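Local coordinates for Lmo2125 protein (PDB 5TU0) that binds maltose and, as a lipoprotein of the bacterial solute-binding protein 1 family, probably delivers the sugar to a membrane transporter, at residues Phe178-Glu181 and Gly182-Lys186; Val377-Ile380 and Glu381-Thr385. The protein carries 2 engineered substitutions. All coordinates share one frame; numbering follows the deposited sequence.

Contact 1 (Phe178-Glu181 and Gly182-Lys186)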
loop_
_atom_site.group_PDB
_atom_site.type_symbol
_atom_site.label_atom_id
_atom_site.label_comp_id
_atom_site.label_asym_id
_atom_site.label_seq_id
_atom_site.Cartn_x
_atom_site.Cartn_y
_atom_site.Cartn_z
ATOM N N PHE A 178 -7.535 -13.221 5.746
ATOM C CA PHE A 178 -7.372 -14.678 5.765
ATOM C C PHE A 178 -6.467 -15.124 6.926
ATOM O O PHE A 178 -5.458 -14.496 7.219
ATOM C CB PHE A 178 -6.770 -15.202 4.450
ATOM C CG PHE A 178 -7.591 -14.918 3.221
ATOM C CD1 PHE A 178 -8.956 -15.196 3.182
ATOM C CD2 PHE A 178 -6.980 -14.444 2.065
ATOM C CE1 PHE A 178 -9.694 -14.973 2.029
ATOM C CE2 PHE A 178 -7.723 -14.206 0.916
ATOM C CZ PHE A 178 -9.073 -14.468 0.899
ATOM N N GLY A 179 -6.834 -16.223 7.579
ATOM C CA GLY A 179 -6.043 -16.784 8.686
ATOM C C GLY A 179 -4.692 -17.351 8.223
ATOM O O GLY A 179 -4.373 -17.315 7.033
ATOM N N ASP A 180 -3.916 -17.870 9.172
ATOM C CA ASP A 180 -2.561 -18.373 8.923
ATOM C C ASP A 180 -1.731 -17.306 8.186
ATOM O O ASP A 180 -1.160 -17.563 7.122
ATOM C CB ASP A 180 -2.574 -19.707 8.156
ATOM C CG ASP A 180 -3.292 -20.825 8.915
ATOM O OD1 ASP A 180 -3.596 -20.651 10.120
ATOM O OD2 ASP A 180 -3.551 -21.888 8.304
ATOM N N GLU A 181 -1.703 -16.106 8.762
ATOM C CA GLU A 181 -0.965 -14.958 8.208
ATOM C C GLU A 181 -1.274 -14.661 6.727
ATOM O O GLU A 181 -0.374 -14.375 5.928
ATOM C CB GLU A 181 0.553 -15.103 8.439
ATOM C CG GLU A 181 0.951 -15.086 9.911
ATOM C CD GLU A 181 2.458 -15.214 10.146
ATOM O OE1 GLU A 181 3.261 -15.141 9.177
ATOM O OE2 GLU A 181 2.847 -15.381 11.324
ATOM N N GLY A 182 -2.561 -14.723 6.385
ATOM C CA GLY A 182 -3.031 -14.375 5.045
ATOM C C GLY A 182 -2.928 -15.442 3.976
ATOM O O GLY A 182 -3.055 -15.126 2.797
ATOM N N THR A 183 -2.760 -16.708 4.376
ATOM C CA THR A 183 -2.591 -17.800 3.426
ATOM C C THR A 183 -3.716 -18.835 3.401
ATOM O O THR A 183 -3.702 -19.711 2.536
ATOM C CB THR A 183 -1.278 -18.550 3.720
ATOM O OG1 THR A 183 -1.355 -19.172 5.008
ATOM C CG2 THR A 183 -0.097 -17.580 3.697
ATOM N N ASN A 184 -4.667 -18.767 4.335
ATOM C CA ASN A 184 -5.752 -19.737 4.384
ATOM C C ASN A 184 -7.084 -19.087 3.975
ATOM O O ASN A 184 -7.758 -18.470 4.808
ATOM C CB ASN A 184 -5.865 -20.356 5.772
ATOM C CG ASN A 184 -6.963 -21.400 5.853
ATOM O OD1 ASN A 184 -7.598 -21.754 4.848
ATOM N ND2 ASN A 184 -7.192 -21.909 7.050
ATOM N N PRO A 185 -7.495 -19.284 2.709
ATOM C CA PRO A 185 -8.720 -18.638 2.236
ATOM C C PRO A 185 -10.009 -19.224 2.813
ATOM O O PRO A 185 -11.077 -18.675 2.549
ATOM C CB PRO A 185 -8.651 -18.841 0.725
ATOM C CG PRO A 185 -7.896 -20.097 0.555
ATOM C CD PRO A 185 -6.899 -20.149 1.677
ATOM N N LYS A 186 -9.913 -20.314 3.580
ATOM C CA LYS A 186 -11.102 -20.916 4.207
ATOM C C LYS A 186 -11.315 -20.375 5.621
ATOM O O LYS A 186 -12.253 -20.788 6.304
ATOM C CB LYS A 186 -11.014 -22.448 4.239
ATOM C CG LYS A 186 -10.536 -23.114 2.954
ATOM C CD LYS A 186 -11.278 -22.713 1.687
ATOM C CE LYS A 186 -12.701 -23.256 1.638
ATOM N NZ LYS A 186 -13.308 -23.043 0.285
HETATM O O HOH W 1 -6.465 -20.467 9.642
#

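Contact 2 (Val377-Ile380 and Glu381-Thr385)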
loop_
_atom_site.group_PDB
_atom_site.type_symbol
_atom_site.label_atom_id
_atom_site.label_comp_id
_atom_site.label_asym_id
_atom_site.label_seq_id
_atom_site.Cartn_x
_atom_site.Cartn_y
_atom_site.Cartn_z
ATOM N N VAL A 377 -19.307 -11.822 4.244
ATOM C CA VAL A 377 -18.386 -12.959 4.340
ATOM C C VAL A 377 -18.990 -14.181 3.620
ATOM O O VAL A 377 -18.259 -14.945 2.965
ATOM C CB VAL A 377 -17.979 -13.242 5.795
ATOM C CG1 VAL A 377 -17.279 -14.593 5.934
ATOM C CG2 VAL A 377 -17.080 -12.118 6.289
ATOM N N LYS A 378 -20.313 -14.359 3.717
ATOM C CA LYS A 378 -20.958 -15.469 3.017
ATOM C C LYS A 378 -20.789 -15.294 1.499
ATOM O O LYS A 378 -20.570 -16.267 0.792
ATOM C CB LYS A 378 -22.441 -15.629 3.411
ATOM C CG LYS A 378 -23.090 -16.828 2.744
ATOM C CD LYS A 378 -24.379 -17.274 3.443
ATOM C CE LYS A 378 -24.817 -18.648 2.942
ATOM N NZ LYS A 378 -25.899 -19.238 3.783
ATOM N N VAL A 379 -20.856 -14.064 1.011
ATOM C CA VAL A 379 -20.650 -13.792 -0.422
ATOM C C VAL A 379 -19.226 -14.186 -0.829
ATOM O O VAL A 379 -19.015 -14.859 -1.840
ATOM C CB VAL A 379 -20.900 -12.304 -0.769
ATOM C CG1 VAL A 379 -20.411 -11.950 -2.166
ATOM C CG2 VAL A 379 -22.373 -11.956 -0.626
ATOM N N ILE A 380 -18.259 -13.773 -0.021
ATOM C CA ILE A 380 -16.853 -14.045 -0.325
ATOM C C ILE A 380 -16.572 -15.561 -0.318
ATOM O O ILE A 380 -15.982 -16.088 -1.261
ATOM C CB ILE A 380 -15.936 -13.299 0.669
ATOM C CG1 ILE A 380 -16.131 -11.775 0.538
ATOM C CG2 ILE A 380 -14.480 -13.665 0.437
ATOM C CD1 ILE A 380 -15.449 -10.974 1.624
ATOM N N GLU A 381 -17.013 -16.235 0.747
ATOM C CA GLU A 381 -16.856 -17.683 0.934
ATOM C C GLU A 381 -17.405 -18.479 -0.225
ATOM O O GLU A 381 -16.768 -19.430 -0.702
ATOM C CB GLU A 381 -17.610 -18.157 2.176
ATOM C CG GLU A 381 -16.962 -17.793 3.484
ATOM C CD GLU A 381 -17.777 -18.235 4.688
ATOM O OE1 GLU A 381 -18.991 -18.526 4.560
ATOM O OE2 GLU A 381 -17.181 -18.282 5.771
ATOM N N ASP A 382 -18.598 -18.092 -0.665
ATOM C CA ASP A 382 -19.255 -18.778 -1.762
ATOM C C ASP A 382 -18.486 -18.568 -3.054
ATOM O O ASP A 382 -18.311 -19.511 -3.812
ATOM C CB ASP A 382 -20.737 -18.377 -1.877
ATOM C CG ASP A 382 -21.589 -18.946 -0.733
ATOM O OD1 ASP A 382 -21.062 -19.750 0.076
ATOM O OD2 ASP A 382 -22.790 -18.598 -0.633
ATOM N N ASN A 383 -18.014 -17.347 -3.294
ATOM C CA ASN A 383 -17.187 -17.086 -4.493
ATOM C C ASN A 383 -15.872 -17.858 -4.469
ATOM O O ASN A 383 -15.443 -18.369 -5.500
ATOM C CB ASN A 383 -16.923 -15.599 -4.677
ATOM C CG ASN A 383 -18.117 -14.869 -5.257
ATOM O OD1 ASN A 383 -18.893 -15.440 -6.027
ATOM N ND2 ASN A 383 -18.258 -13.596 -4.920
ATOM N N VAL A 384 -15.241 -17.945 -3.301
ATOM C CA VAL A 384 -13.991 -18.700 -3.155
ATOM C C VAL A 384 -14.220 -20.184 -3.511
ATOM O O VAL A 384 -13.458 -20.769 -4.289
ATOM C CB VAL A 384 -13.393 -18.545 -1.728
ATOM C CG1 VAL A 384 -12.286 -19.557 -1.469
ATOM C CG2 VAL A 384 -12.873 -17.133 -1.512
ATOM N N THR A 385 -15.277 -20.766 -2.949
ATOM C CA THR A 385 -15.645 -22.155 -3.195
ATOM C C THR A 385 -15.934 -22.439 -4.665
ATOM O O THR A 385 -15.489 -23.467 -5.206
ATOM C CB THR A 385 -16.883 -22.534 -2.368
ATOM O OG1 THR A 385 -16.562 -22.420 -0.975
ATOM C CG2 THR A 385 -17.352 -23.962 -2.671
#

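Contact 1 (Phe178-Glu181 and Gly182-Lys186)
Between Phe178 and Asn184 the chain makes a single tight left-handed helical turn: Asp180, Glu181 and Gly182 follow one another with positive phi, a conformation that comes easily to the glycine. Two carbonyls of the turn, Gly179 O and Asp180 O, each take more than one good bond. Gly179 O accepts from two residues, from Thr183 N and, at 3.1 Å, from Asn184 N, the latter donor standing above the carbonyl plane. Asp180 O is instead gripped twice by one residue, Thr183, whose backbone N approaches well above the carbonyl plane while the hydroxyl OG1 donates from close to it. Gly182 N reaches Phe178 O at 3.0 Å, though weakly, since its angle at hydrogen is 129°. From outside the turn, Lys98 NZ bonds to Glu181 O.

The side chains of Asp180 and Asn184 meet without a direct bond. The carboxylate and the amide pass near each other with their planes 35° apart, Asp180 OD2 lying 3.8 Å from Asn184 CB. A water joins the two, accepting from Asn184 ND2 and giving a weak bond to Asp180 OD1. At its other end the amide closes an Asx turn, in which Asn184 OD1 receives Lys186 N at 3.0 Å.

Apolar contact gathers around Phe178. With CG anti to the carbonyl carbon (chi1 -60°), its ring is turned toward the returning chain at Pro185. Pro185 CA sits over one face, 4.0 Å from the ring centroid and offset toward the CD1-CE1 side of the rim, in a CH-pi contact, and Pro343 and Ile345 also pack against this side chain. Nearer the backbone, Phe178 CB meets the carbonyl oxygen Asn184 O at 3.4 Å.

Contact 2 (Val377-Ile380 and Glu381-Thr385)
Glu381 lays its side chain back over Val377, one turn earlier: CG comes to 3.2 Å from Val377 O, and the carboxylate oxygen OE2 lies 3.7 Å from the methyl CG1. The glutamate reaches this position with CG beside its own backbone N (chi1 -74°) and the rest of the chain extended, which sends the carboxylate back alongside the earlier turn.

Lys378 and Asp382 make the next overlap of this kind, and their side chains cross obliquely. Asp382 OD2 is 3.8 Å from the methylene CG of Lys378, whereas the ammonium NZ remains 5.4 Å from the same oxygen. The opposite charges may still attract through space, but their charged atoms do not touch. Val379 and Asn383 instead point the same way and lie side by side, with the methyl CG1 next to the amide nitrogen ND2 at 3.9 Å.

These pairs are i, i+4 neighbours on the long helix 369-387 near the C terminus, and the backbone bonds between them are those of a regular alpha-helix. Val377 O takes Glu381 N at 2.9 Å in a nearly straight bond, 172° at the hydrogen. Asp382 N, Asn383 N and Val384 N continue the series to Lys378 O, Val379 O and Ile380 O.

On the buried side of the helix, Val377 and Ile380 both rest on Ile188 of strand 187-189, while Val384 meets Glu347 and Glu350. Ile380 and Val384 approach through their CG2 methyls at 4.3 Å. Val384 has its CG2 beside its backbone N, turned toward the preceding turn, and this methyl also touches the carbonyl Ile380 O at 3.3 Å.

How the contacts relate
Following the chain from the N terminus, contact 1 comes first, closing the short turn at 178-186 that leads into strand 187-189. Contact 2 opens only much later, within helix 369-387. The two are in series, neither nested nor crossed, and each is local, yet they meet in space with centres about 14 Å apart. Lys186, at the end of contact 1, packs its NZ against Thr385 and Val384 of contact 2. Gly179 bonds to Asp187 through the backbone, and strand 187-189 then runs from the turn to the buried side of the helix. Glu347 is a shared neighbour, touched by Pro185 of contact 1 and Val384 of contact 2. The turn, the strand and the late helix are thereby brought together.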